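Local coordinates for uncharacterized protein (Cytophaga hutchinsonii ATCC 33406, PDB 3FF4) that is of unknown function but has the Rossmann-like fold of CoA-binding domains and so may bind coenzyme A or a related nucleotide, at residues 5-11 / 59-65; 78-84 / 100-106; 71-75 / 92-97; 21-25 / 43-47. All coordinates share one frame; numbering follows the deposited sequence. Where two conformers were deposited one is given.

Contact 1: 5-11 / 59-65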
loop_
_atom_site.group_PDB
_atom_site.type_symbol
_atom_site.label_atom_id
_atom_site.label_comp_id
_atom_site.label_asym_id
_atom_site.label_seq_id
_atom_site.Cartn_x
_atom_site.Cartn_y
_atom_site.Cartn_z
ATOM N N LYS A 5 10.215 -0.994 -7.125
ATOM C CA LYS A 5 9.723 -1.778 -6.010
ATOM C C LYS A 5 8.307 -2.251 -6.290
ATOM O O LYS A 5 7.428 -1.449 -6.616
ATOM C CB LYS A 5 9.772 -0.954 -4.722
ATOM C CG LYS A 5 11.152 -0.416 -4.452
ATOM C CD LYS A 5 11.227 0.344 -3.177
ATOM C CE LYS A 5 12.670 0.664 -2.885
ATOM N NZ LYS A 5 12.742 1.517 -1.707
ATOM N N LYS A 6 8.093 -3.558 -6.170
ATOM C CA LYS A 6 6.753 -4.099 -6.265
ATOM C C LYS A 6 5.901 -3.639 -5.089
ATOM O O LYS A 6 6.170 -3.986 -3.927
ATOM C CB LYS A 6 6.753 -5.620 -6.346
ATOM C CG LYS A 6 5.331 -6.169 -6.349
ATOM C CD LYS A 6 5.194 -7.330 -7.246
ATOM C CE LYS A 6 5.782 -8.535 -6.646
ATOM N NZ LYS A 6 5.847 -9.542 -7.732
ATOM N N THR A 7 4.868 -2.873 -5.411
ATOM C CA THR A 7 4.101 -2.101 -4.419
ATOM C C THR A 7 2.619 -2.476 -4.409
ATOM O O THR A 7 1.898 -2.322 -5.412
ATOM C CB THR A 7 4.260 -0.578 -4.658
ATOM O OG1 THR A 7 5.657 -0.254 -4.574
ATOM C CG2 THR A 7 3.481 0.211 -3.593
ATOM N N LEU A 8 2.157 -2.975 -3.274
ATOM C CA LEU A 8 0.741 -3.350 -3.157
ATOM C C LEU A 8 -0.003 -2.161 -2.520
ATOM O O LEU A 8 0.379 -1.694 -1.433
ATOM C CB LEU A 8 0.589 -4.636 -2.316
ATOM C CG LEU A 8 -0.795 -5.302 -2.236
ATOM C CD1 LEU A 8 -0.568 -6.808 -2.163
ATOM C CD2 LEU A 8 -1.577 -4.793 -1.010
ATOM N N ILE A 9 -1.047 -1.682 -3.198
ATOM C CA ILE A 9 -1.928 -0.614 -2.662
ATOM C C ILE A 9 -3.121 -1.247 -1.997
ATOM O O ILE A 9 -3.955 -1.881 -2.669
ATOM C CB ILE A 9 -2.435 0.300 -3.807
ATOM C CG1 ILE A 9 -1.239 0.790 -4.647
ATOM C CG2 ILE A 9 -3.381 1.441 -3.247
ATOM C CD1 ILE A 9 -1.614 1.626 -5.920
ATOM N N LEU A 10 -3.211 -1.070 -0.684
ATOM C CA LEU A 10 -4.274 -1.631 0.100
ATOM C C LEU A 10 -5.290 -0.526 0.449
ATOM O O LEU A 10 -4.985 0.431 1.176
ATOM C CB LEU A 10 -3.697 -2.294 1.365
ATOM C CG LEU A 10 -4.659 -3.128 2.209
ATOM C CD1 LEU A 10 -5.244 -4.263 1.357
ATOM C CD2 LEU A 10 -3.970 -3.713 3.444
ATOM N N GLY A 11 -6.504 -0.695 -0.065
ATOM C CA GLY A 11 -7.473 0.382 -0.143
ATOM C C GLY A 11 -7.602 0.947 -1.556
ATOM O O GLY A 11 -8.135 2.058 -1.742
ATOM N N VAL A 59 6.276 -8.887 -2.635
ATOM C CA VAL A 59 5.885 -7.477 -2.376
ATOM C C VAL A 59 6.988 -6.746 -1.585
ATOM O O VAL A 59 7.397 -7.188 -0.511
ATOM C CB VAL A 59 4.507 -7.366 -1.675
ATOM C CG1 VAL A 59 4.159 -5.864 -1.324
ATOM C CG2 VAL A 59 3.400 -7.960 -2.582
ATOM N N ASP A 60 7.484 -5.641 -2.112
ATOM C CA ASP A 60 8.466 -4.833 -1.393
ATOM C C ASP A 60 7.771 -3.932 -0.363
ATOM O O ASP A 60 8.159 -3.878 0.820
ATOM C CB ASP A 60 9.276 -3.994 -2.392
ATOM C CG ASP A 60 10.295 -3.075 -1.719
ATOM O OD1 ASP A 60 11.519 -3.348 -1.810
ATOM O OD2 ASP A 60 9.884 -2.050 -1.129
ATOM N N THR A 61 6.760 -3.214 -0.829
ATOM C CA THR A 61 6.086 -2.195 -0.055
ATOM C C THR A 61 4.580 -2.419 -0.089
ATOM O O THR A 61 3.998 -2.614 -1.159
ATOM C CB THR A 61 6.407 -0.770 -0.628
ATOM O OG1 THR A 61 7.800 -0.488 -0.477
ATOM C CG2 THR A 61 5.587 0.301 0.091
ATOM N N VAL A 62 3.942 -2.392 1.077
ATOM C CA VAL A 62 2.494 -2.234 1.132
ATOM C C VAL A 62 2.261 -0.731 1.403
ATOM O O VAL A 62 2.799 -0.171 2.358
ATOM C CB VAL A 62 1.850 -3.121 2.198
ATOM C CG1 VAL A 62 0.331 -2.796 2.359
ATOM C CG2 VAL A 62 2.078 -4.636 1.855
ATOM N N THR A 63 1.503 -0.078 0.532
ATOM C CA THR A 63 1.109 1.318 0.788
ATOM C C THR A 63 -0.383 1.394 1.152
ATOM O O THR A 63 -1.279 0.946 0.408
ATOM C CB THR A 63 1.539 2.310 -0.358
ATOM O OG1 THR A 63 1.317 3.682 0.043
ATOM C CG2 THR A 63 0.802 1.994 -1.710
ATOM N N LEU A 64 -0.623 1.927 2.339
ATOM C CA LEU A 64 -1.915 1.862 3.001
ATOM C C LEU A 64 -2.808 3.064 2.727
ATOM O O LEU A 64 -2.405 4.217 2.980
ATOM C CB LEU A 64 -1.718 1.806 4.507
ATOM C CG LEU A 64 -1.276 0.492 5.135
ATOM C CD1 LEU A 64 -1.120 0.775 6.622
ATOM C CD2 LEU A 64 -2.348 -0.567 4.906
ATOM N N TYR A 65 -4.021 2.773 2.250
ATOM C CA TYR A 65 -5.042 3.787 2.093
ATOM C C TYR A 65 -6.335 3.332 2.732
ATOM O O TYR A 65 -7.374 3.531 2.149
ATOM C CB TYR A 65 -5.262 4.149 0.610
ATOM C CG TYR A 65 -4.093 4.920 0.083
ATOM C CD1 TYR A 65 -3.979 6.299 0.328
ATOM C CD2 TYR A 65 -3.048 4.268 -0.601
ATOM C CE1 TYR A 65 -2.863 7.026 -0.124
ATOM C CE2 TYR A 65 -1.929 5.004 -1.075
ATOM C CZ TYR A 65 -1.854 6.360 -0.831
ATOM O OH TYR A 65 -0.758 7.080 -1.254
HETATM O O HOH W 1 11.437 -0.358 0.238
HETATM O O HOH W 2 -8.839 4.318 -0.580
#

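Contact 2: 78-84 / 100-106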
loop_
_atom_site.group_PDB
_atom_site.type_symbol
_atom_site.label_atom_id
_atom_site.label_comp_id
_atom_site.label_asym_id
_atom_site.label_seq_id
_atom_site.Cartn_x
_atom_site.Cartn_y
_atom_site.Cartn_z
ATOM N N ILE A 78 -1.300 -8.451 6.001
ATOM C CA ILE A 78 -0.101 -7.643 5.798
ATOM C C ILE A 78 1.147 -8.452 6.239
ATOM O O ILE A 78 2.111 -8.573 5.469
ATOM C CB ILE A 78 -0.204 -6.256 6.501
ATOM C CG1 ILE A 78 -1.324 -5.407 5.848
ATOM C CG2 ILE A 78 1.136 -5.537 6.451
ATOM C CD1 ILE A 78 -1.899 -4.315 6.739
ATOM N N LEU A 79 1.086 -9.020 7.448
ATOM C CA LEU A 79 2.148 -9.905 7.951
ATOM C C LEU A 79 2.443 -11.071 6.996
ATOM O O LEU A 79 3.604 -11.300 6.654
ATOM C CB LEU A 79 1.815 -10.416 9.365
ATOM C CG LEU A 79 1.815 -9.404 10.522
ATOM C CD1 LEU A 79 1.424 -10.100 11.829
ATOM C CD2 LEU A 79 3.174 -8.708 10.697
ATOM N N SER A 80 1.412 -11.790 6.544
ATOM C CA SER A 80 1.634 -12.906 5.606
ATOM C C SER A 80 2.315 -12.471 4.289
ATOM O O SER A 80 2.947 -13.291 3.633
ATOM C CB SER A 80 0.341 -13.667 5.289
ATOM O OG SER A 80 -0.439 -12.950 4.336
ATOM N N LEU A 81 2.183 -11.201 3.900
ATOM C CA LEU A 81 2.884 -10.741 2.711
ATOM C C LEU A 81 4.393 -10.577 2.948
ATOM O O LEU A 81 5.174 -10.496 1.984
ATOM C CB LEU A 81 2.295 -9.437 2.185
ATOM C CG LEU A 81 0.860 -9.482 1.648
ATOM C CD1 LEU A 81 0.343 -8.038 1.399
ATOM C CD2 LEU A 81 0.847 -10.318 0.370
ATOM N N LYS A 82 4.788 -10.502 4.217
ATOM C CA LYS A 82 6.190 -10.255 4.598
ATOM C C LYS A 82 6.846 -9.149 3.746
ATOM O O LYS A 82 7.912 -9.359 3.173
ATOM C CB LYS A 82 7.014 -11.558 4.525
ATOM C CG LYS A 82 6.563 -12.634 5.519
ATOM C CD LYS A 82 7.518 -13.851 5.502
ATOM C CE LYS A 82 8.510 -13.805 6.712
ATOM N NZ LYS A 82 9.787 -14.595 6.507
ATOM N N PRO A 83 6.217 -7.962 3.652
ATOM C CA PRO A 83 6.843 -6.924 2.831
ATOM C C PRO A 83 8.089 -6.397 3.526
ATOM O O PRO A 83 8.212 -6.573 4.727
ATOM C CB PRO A 83 5.790 -5.815 2.821
ATOM C CG PRO A 83 5.052 -5.969 4.096
ATOM C CD PRO A 83 4.999 -7.477 4.330
ATOM N N LYS A 84 8.986 -5.733 2.802
ATOM C CA LYS A 84 10.093 -5.009 3.443
ATOM C C LYS A 84 9.603 -3.774 4.210
ATOM O O LYS A 84 10.156 -3.410 5.235
ATOM C CB LYS A 84 11.107 -4.564 2.397
ATOM C CG LYS A 84 11.710 -5.721 1.605
ATOM C CD LYS A 84 12.856 -5.231 0.749
ATOM C CE LYS A 84 14.117 -5.089 1.602
ATOM N NZ LYS A 84 15.286 -4.680 0.784
ATOM N N ILE A 100 3.563 -3.740 15.756
ATOM C CA ILE A 100 3.414 -5.135 15.348
ATOM C C ILE A 100 4.310 -5.408 14.139
ATOM O O ILE A 100 5.028 -6.423 14.087
ATOM C CB ILE A 100 1.948 -5.485 15.047
ATOM C CG1 ILE A 100 1.141 -5.551 16.350
ATOM C CG2 ILE A 100 1.864 -6.803 14.293
ATOM C CD1 ILE A 100 -0.359 -5.713 16.131
ATOM N N LEU A 101 4.296 -4.488 13.181
ATOM C CA LEU A 101 5.174 -4.618 12.003
ATOM C C LEU A 101 6.657 -4.655 12.387
ATOM O O LEU A 101 7.373 -5.600 12.027
ATOM C CB LEU A 101 4.920 -3.486 10.999
ATOM C CG LEU A 101 3.568 -3.571 10.285
ATOM C CD1 LEU A 101 3.261 -2.251 9.567
ATOM C CD2 LEU A 101 3.512 -4.759 9.323
ATOM N N SER A 102 7.116 -3.621 13.094
ATOM C CA SER A 102 8.515 -3.488 13.416
ATOM C C SER A 102 8.986 -4.653 14.301
ATOM O O SER A 102 10.093 -5.128 14.124
ATOM C CB SER A 102 8.768 -2.111 14.034
ATOM O OG SER A 102 7.920 -1.938 15.181
ATOM N N GLU A 103 8.119 -5.141 15.200
ATOM C CA GLU A 103 8.320 -6.383 15.974
ATOM C C GLU A 103 8.567 -7.580 15.109
ATOM O O GLU A 103 9.268 -8.505 15.505
ATOM C CB GLU A 103 7.025 -6.765 16.716
ATOM C CG GLU A 103 7.097 -6.588 18.093
ATOM C CD GLU A 103 5.758 -6.743 18.778
ATOM O OE1 GLU A 103 4.920 -7.646 18.477
ATOM O OE2 GLU A 103 5.574 -5.932 19.676
ATOM N N ASN A 104 7.875 -7.618 13.983
ATOM C CA ASN A 104 7.995 -8.739 13.059
ATOM C C ASN A 104 9.015 -8.441 11.968
ATOM O O ASN A 104 8.991 -9.070 10.925
ATOM C CB ASN A 104 6.634 -9.093 12.431
ATOM C CG ASN A 104 5.723 -9.849 13.391
ATOM O OD1 ASN A 104 5.726 -11.078 13.422
ATOM N ND2 ASN A 104 4.940 -9.117 14.186
ATOM N N GLY A 105 9.917 -7.485 12.215
ATOM C CA GLY A 105 10.961 -7.124 11.230
ATOM C C GLY A 105 10.494 -6.432 9.939
ATOM O O GLY A 105 11.209 -6.465 8.927
ATOM N N ILE A 106 9.305 -5.821 9.963
ATOM C CA ILE A 106 8.784 -5.039 8.836
ATOM C C ILE A 106 8.855 -3.535 9.181
ATOM O O ILE A 106 8.370 -3.112 10.257
ATOM C CB ILE A 106 7.319 -5.449 8.496
ATOM C CG1 ILE A 106 7.254 -6.943 8.128
ATOM C CG2 ILE A 106 6.736 -4.567 7.393
ATOM C CD1 ILE A 106 5.817 -7.585 8.166
#

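Contact 3: 71-75 / 92-97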
loop_
_atom_site.group_PDB
_atom_site.type_symbol
_atom_site.label_atom_id
_atom_site.label_comp_id
_atom_site.label_asym_id
_atom_site.label_seq_id
_atom_site.Cartn_x
_atom_site.Cartn_y
_atom_site.Cartn_z
ATOM N N GLN A 71 -8.072 -1.370 9.219
ATOM C CA GLN A 71 -6.809 -2.082 9.171
ATOM C C GLN A 71 -6.855 -3.327 10.039
ATOM O O GLN A 71 -6.214 -4.307 9.727
ATOM C CB GLN A 71 -5.651 -1.197 9.641
ATOM C CG GLN A 71 -5.227 -0.104 8.683
ATOM C CD GLN A 71 -4.297 0.906 9.340
ATOM O OE1 GLN A 71 -3.597 0.583 10.313
ATOM N NE2 GLN A 71 -4.258 2.125 8.794
ATOM N N LEU A 72 -7.594 -3.273 11.143
ATOM C CA LEU A 72 -7.702 -4.411 12.066
ATOM C C LEU A 72 -7.886 -5.747 11.344
ATOM O O LEU A 72 -7.184 -6.715 11.620
ATOM C CB LEU A 72 -8.863 -4.184 13.023
ATOM C CG LEU A 72 -8.555 -3.604 14.400
ATOM C CD1 LEU A 72 -7.537 -2.488 14.382
ATOM C CD2 LEU A 72 -9.876 -3.138 15.054
ATOM N N SER A 73 -8.816 -5.790 10.396
ATOM C CA SER A 73 -9.107 -7.042 9.690
ATOM C C SER A 73 -7.987 -7.427 8.699
ATOM O O SER A 73 -8.041 -8.497 8.098
ATOM C CB SER A 73 -10.442 -6.917 8.945
ATOM O OG SER A 73 -10.365 -5.807 8.056
ATOM N N GLU A 74 -6.980 -6.559 8.537
ATOM C CA GLU A 74 -5.897 -6.778 7.554
ATOM C C GLU A 74 -4.504 -7.067 8.144
ATOM O O GLU A 74 -3.561 -7.341 7.392
ATOM C CB GLU A 74 -5.769 -5.565 6.610
ATOM C CG GLU A 74 -7.061 -5.116 5.924
ATOM C CD GLU A 74 -7.535 -6.076 4.807
ATOM O OE1 GLU A 74 -6.776 -6.950 4.328
ATOM O OE2 GLU A 74 -8.695 -5.956 4.398
ATOM N N TYR A 75 -4.359 -6.967 9.468
ATOM C CA TYR A 75 -3.056 -7.152 10.143
ATOM C C TYR A 75 -2.361 -8.456 9.705
ATOM O O TYR A 75 -1.215 -8.456 9.259
ATOM C CB TYR A 75 -3.253 -7.208 11.670
ATOM C CG TYR A 75 -3.439 -5.890 12.406
ATOM C CD1 TYR A 75 -3.696 -4.701 11.731
ATOM C CD2 TYR A 75 -3.400 -5.855 13.810
ATOM C CE1 TYR A 75 -3.882 -3.507 12.425
ATOM C CE2 TYR A 75 -3.582 -4.664 14.504
ATOM C CZ TYR A 75 -3.813 -3.496 13.804
ATOM O OH TYR A 75 -4.000 -2.319 14.481
ATOM N N THR A 92 -3.743 7.363 7.950
ATOM C CA THR A 92 -3.762 5.918 8.180
ATOM C C THR A 92 -2.875 5.529 9.371
ATOM O O THR A 92 -2.790 4.346 9.719
ATOM C CB THR A 92 -3.311 5.114 6.932
ATOM O OG1 THR A 92 -1.912 5.329 6.722
ATOM C CG2 THR A 92 -4.104 5.522 5.677
ATOM N N GLU A 93 -2.218 6.512 9.990
ATOM C CA GLU A 93 -1.280 6.242 11.085
ATOM C C GLU A 93 -1.930 5.372 12.177
ATOM O O GLU A 93 -3.064 5.621 12.609
ATOM C CB GLU A 93 -0.742 7.540 11.732
ATOM C CG GLU A 93 0.131 8.437 10.832
ATOM C CD GLU A 93 -0.677 9.390 9.937
ATOM O OE1 GLU A 93 -1.919 9.223 9.818
ATOM O OE2 GLU A 93 -0.072 10.296 9.314
ATOM N N ASN A 94 -1.185 4.375 12.641
ATOM C CA ASN A 94 -1.735 3.392 13.546
ATOM C C ASN A 94 -0.579 2.852 14.376
ATOM O O ASN A 94 0.188 2.008 13.915
ATOM C CB ASN A 94 -2.446 2.279 12.750
ATOM C CG ASN A 94 -3.015 1.173 13.636
ATOM O OD1 ASN A 94 -2.758 1.132 14.839
ATOM N ND2 ASN A 94 -3.793 0.268 13.034
ATOM N N GLU A 95 -0.433 3.364 15.595
ATOM C CA GLU A 95 0.751 3.032 16.383
ATOM C C GLU A 95 0.844 1.545 16.698
ATOM O O GLU A 95 1.918 0.972 16.563
ATOM C CB GLU A 95 0.872 3.879 17.648
ATOM C CG GLU A 95 2.155 3.579 18.400
ATOM C CD GLU A 95 2.510 4.647 19.405
ATOM O OE1 GLU A 95 3.101 5.673 18.992
ATOM O OE2 GLU A 95 2.221 4.446 20.603
ATOM N N GLU A 96 -0.275 0.926 17.072
ATOM C CA GLU A 96 -0.309 -0.513 17.312
ATOM C C GLU A 96 0.193 -1.298 16.095
ATOM O O GLU A 96 1.039 -2.199 16.225
ATOM C CB GLU A 96 -1.715 -0.987 17.702
ATOM C CG GLU A 96 -1.872 -2.498 17.536
ATOM C CD GLU A 96 -3.232 -3.019 17.957
ATOM O OE1 GLU A 96 -4.239 -2.741 17.257
ATOM O OE2 GLU A 96 -3.290 -3.726 18.991
ATOM N N LEU A 97 -0.293 -0.948 14.905
ATOM C CA LEU A 97 0.151 -1.688 13.720
ATOM C C LEU A 97 1.635 -1.438 13.401
ATOM O O LEU A 97 2.360 -2.371 13.043
ATOM C CB LEU A 97 -0.767 -1.482 12.491
ATOM C CG LEU A 97 -0.279 -2.243 11.231
ATOM C CD1 LEU A 97 -0.169 -3.737 11.482
ATOM C CD2 LEU A 97 -1.153 -2.015 9.981
#

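Contact 4: 21-25 / 43-47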
loop_
_atom_site.group_PDB
_atom_site.type_symbol
_atom_site.label_atom_id
_atom_site.label_comp_id
_atom_site.label_asym_id
_atom_site.label_seq_id
_atom_site.Cartn_x
_atom_site.Cartn_y
_atom_site.Cartn_z
ATOM N N TYR A 21 -5.788 6.203 -5.793
ATOM C CA TYR A 21 -5.728 6.316 -7.247
ATOM C C TYR A 21 -4.536 7.174 -7.651
ATOM O O TYR A 21 -3.709 6.746 -8.464
ATOM C CB TYR A 21 -7.023 6.874 -7.846
ATOM C CG TYR A 21 -7.082 6.732 -9.348
ATOM C CD1 TYR A 21 -7.663 5.604 -9.926
ATOM C CD2 TYR A 21 -6.548 7.721 -10.192
ATOM C CE1 TYR A 21 -7.725 5.445 -11.309
ATOM C CE2 TYR A 21 -6.593 7.572 -11.581
ATOM C CZ TYR A 21 -7.180 6.426 -12.125
ATOM O OH TYR A 21 -7.260 6.261 -13.492
ATOM N N LEU A 22 -4.433 8.367 -7.070
ATOM C CA LEU A 22 -3.252 9.184 -7.311
ATOM C C LEU A 22 -1.941 8.362 -7.124
ATOM O O LEU A 22 -1.021 8.471 -7.943
ATOM C CB LEU A 22 -3.278 10.437 -6.447
ATOM C CG LEU A 22 -4.551 11.265 -6.647
ATOM C CD1 LEU A 22 -4.574 12.462 -5.707
ATOM C CD2 LEU A 22 -4.671 11.731 -8.111
ATOM N N ALA A 23 -1.876 7.517 -6.087
ATOM C CA ALA A 23 -0.654 6.761 -5.839
ATOM C C ALA A 23 -0.362 5.780 -6.969
ATOM O O ALA A 23 0.783 5.646 -7.383
ATOM C CB ALA A 23 -0.715 6.027 -4.508
ATOM N N ALA A 24 -1.394 5.091 -7.454
ATOM C CA ALA A 24 -1.220 4.137 -8.552
ATOM C C ALA A 24 -0.647 4.841 -9.770
ATOM O O ALA A 24 0.301 4.320 -10.376
ATOM C CB ALA A 24 -2.528 3.433 -8.894
ATOM N N GLU A 25 -1.183 6.028 -10.076
ATOM C CA GLU A 25 -0.691 6.860 -11.185
ATOM C C GLU A 25 0.781 7.239 -11.028
ATOM O O GLU A 25 1.542 7.124 -11.986
ATOM C CB GLU A 25 -1.490 8.158 -11.327
ATOM C CG GLU A 25 -2.874 7.999 -11.895
ATOM C CD GLU A 25 -3.580 9.344 -12.136
ATOM O OE1 GLU A 25 -3.490 10.252 -11.262
ATOM O OE2 GLU A 25 -4.227 9.483 -13.206
ATOM N N GLU A 43 -11.576 -1.185 -11.749
ATOM C CA GLU A 43 -10.244 -1.309 -12.356
ATOM C C GLU A 43 -9.449 -0.017 -12.172
ATOM O O GLU A 43 -9.988 1.085 -12.363
ATOM C CB GLU A 43 -10.333 -1.580 -13.866
ATOM C CG GLU A 43 -10.078 -0.310 -14.672
ATOM C CD GLU A 43 -9.778 -0.562 -16.129
ATOM O OE1 GLU A 43 -10.324 -1.530 -16.703
ATOM O OE2 GLU A 43 -8.997 0.232 -16.698
ATOM N N VAL A 44 -8.166 -0.164 -11.847
ATOM C CA VAL A 44 -7.278 0.971 -11.638
ATOM C C VAL A 44 -6.208 0.858 -12.712
ATOM O O VAL A 44 -5.450 -0.118 -12.756
ATOM C CB VAL A 44 -6.637 0.969 -10.224
ATOM C CG1 VAL A 44 -5.603 2.099 -10.098
ATOM C CG2 VAL A 44 -7.719 1.083 -9.142
ATOM N N LEU A 45 -6.200 1.832 -13.617
ATOM C CA LEU A 45 -5.250 1.849 -14.734
ATOM C C LEU A 45 -5.098 0.488 -15.400
ATOM O O LEU A 45 -3.986 0.031 -15.642
ATOM C CB LEU A 45 -3.889 2.367 -14.252
ATOM C CG LEU A 45 -3.957 3.699 -13.479
ATOM C CD1 LEU A 45 -2.738 3.926 -12.616
ATOM C CD2 LEU A 45 -4.174 4.888 -14.418
ATOM N N GLY A 46 -6.208 -0.179 -15.677
ATOM C CA GLY A 46 -6.148 -1.428 -16.432
ATOM C C GLY A 46 -6.106 -2.706 -15.605
ATOM O O GLY A 46 -6.220 -3.792 -16.162
ATOM N N LYS A 47 -5.958 -2.591 -14.278
ATOM C CA LYS A 47 -5.888 -3.770 -13.423
ATOM C C LYS A 47 -7.136 -3.888 -12.581
ATOM O O LYS A 47 -7.533 -2.931 -11.896
ATOM C CB LYS A 47 -4.670 -3.708 -12.512
ATOM C CG LYS A 47 -3.363 -3.904 -13.218
ATOM C CD LYS A 47 -2.235 -3.487 -12.299
ATOM C CE LYS A 47 -0.904 -3.939 -12.813
ATOM N NZ LYS A 47 -0.507 -5.191 -12.077
HETATM O O HOH W 3 -8.632 3.588 -14.056
#

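Contact 1: 5-11 / 59-65
Ile9 and Thr63 run alongside each other with their ends on the same side of two paired parallel strands, Ile9 CG1 lying 3.8 Å from Thr63 CG2. That methyl also touches Thr7 CG2: with OG1 anti to the backbone N (chi1 -171°), Thr63 CG2 falls between that N and the carbonyl carbon, on the side of Ile9 and Thr7, the hydroxyl bonding Thr113 and Asn89. Further along this face Ile9 CG2 approaches Tyr65 CD2 at a slant. On the reverse face Leu10 and Leu64 lie flank to flank, CD2 to CD2 at 3.8 Å. At the entry to the strands the extended chain of Lys5 crosses Asp60, its CD 3.4 Å from Asp60 OD2. One water joins this oxygen to Lys5 NZ, which also salt-bridges the C-terminal carboxylate of Phe122, while Thr61 OG1 donates to the anti lone pair of OD2 at 2.7 Å. With an alanine in place of Asp60, the water and Thr61 OG1 would probably lose this acceptor. Backbone bonds zip the strands together; Lys6 O takes two, from Asp60 N (2.8 Å) and Thr61 N (3.2 Å). Strands 7-10 and 61-64 are adjacent inner strands in the five-stranded parallel sheet of a Rossmann-like fold.

Contact 2: 78-84 / 100-106
The CD2 methyl of Leu79 lies over one face of the flat Asn104 amide, 3.9 Å from Asn104 CG, the two side chains crossing nearly at right angles, and Ile100 O lies in plane at the edge of the group. Here two neighbouring helices of the Rossmann-like fold pack at their C-terminal ends. Asn104 ND2 donates to Ile100 O in a nearly straight bond (2.7 Å, 178°), and Asn104 N reaches the same oxygen from the opposite face of its carbonyl plane. Helix 95-103 ends in a Schellman motif with Gly105 at C-prime, Ile106 N bonding Leu101 O and Gly105 N bonding Ser102 O. Ile78 CG2 touches Leu101 CD2, again at about a right angle, while Leu79 CD1 reaches Ile100 CG2. Just after helix 95-103, Ile106 fills the angle between Leu79 and Pro83. Its chi1 (-60°) aims CG1, and the extended chi2 (163°) carries CD1 between Leu79 CD2 (3.8 Å) and Pro83 CD (3.9 Å). An alanine in place of Ile106 is likely to open a gap between these two residues and Val86 of strand 85-88. Ile106 CG1 and CG2 each lie 3.6 Å from Pro83 O.

Contact 3: 71-75 / 92-97
Asn94 ND2 is shared between two acceptors of the facing segment, Gln71 OE1 at 2.7 Å and Tyr75 OH at 3.0 Å. The first lies close to the Asn94 amide plane, although ND2 itself sits above the carbonyl plane of Gln71; the second is tilted from the Asn94 amide by 20°. The other amide atom of Gln71, NE2, gives a hydrogen bond to a lone pair of Thr92 O (2.8 Å), and it also bonds Ile66 O, so both ends of this buried amide are fixed and its flip is settled. Tyr75 OH, receiving from Asn94, donates a hydrogen bond to Glu96 OE1 at 2.8 Å, on the anti side of the carboxylate and somewhat out of its plane, which stands nearly perpendicular to the ring (89°). With Asn94 CG anti to the backbone N (chi1 178°), the amide reaches Gln71 and Tyr75; Asn94 is also the N-cap residue of helix 95-103, its OD1 accepting the weak capping bond from Leu97 N. Apolar groups lie on both faces of the Tyr75 ring: Leu97 CD1 over one as a CH-pi contact, 4.0 Å from the centroid, and Leu72 CA over the opposite one. The contact joins the turn between helices 68-71 and 75-81 to the N-terminal end of helix 95-103, with Phe88 of strand 85-88 touching Gln71, Asn94 and Leu97 from the sheet.

Contact 4: 21-25 / 43-47
Apolar packing carries this contact, beginning with Ala24 CB, which meets Val44 CG1 at 3.6 Å and Leu45 CD1 at 3.8 Å. Val44 CG1 also lies 4.1 Å from Tyr21 CD1, the two side chains overlapping head to tail. Leu45 straddles the helix surface with its two methyls: CD1 rests on the backbone at Ala24 C and Glu25 N and comes within 4.1 Å of Glu25 CG, whereas CD2 slants toward the phenol end of Tyr21, 3.5 Å from its OH. With CG anti to the backbone N (chi1 -168°) the tyrosine ring leans toward Val44 and Leu45. Polar links run through water: one molecule at the edge of the Tyr21 ring, in its plane, bonds to Tyr21 OH at 3.1 Å and accepts from Leu45 N at 3.0 Å, with a weaker donation to Glu43 O. Backbone bonds within the hairpin, Val44 N to Lys47 O and Lys47 N to Val44 O, close the type I' turn that projects Leu45 at the helix. Phe34 of strand 34-37 touches Ala24, Val44 and Leu45 as well. Methyl packing backed by a single water bridge implies a hairpin held to helix 19-30 chiefly by shape and burial of apolar surface.

Contact 1 lies in the core, a buried strand pair near the chain's centre, and backbone hydrogen bonds dominate it. The other three are partly buried and lie farther out. Contacts 2 and 3 share helix 95-103 and touch each other, but use its two ends differently: contact 3 is a polar network at the N-terminal end, contact 2 apolar packing at the C-terminal end. Contact 4 lies across the chain's centre from both, its centre about 25 Å from that of contact 2, and joins a hairpin to helix 19-30. Contact 1 touches all three: Leu8 and Val62 meet Leu81, Leu64 meets Gln71 and Thr92, and Ile9 meets Ala24.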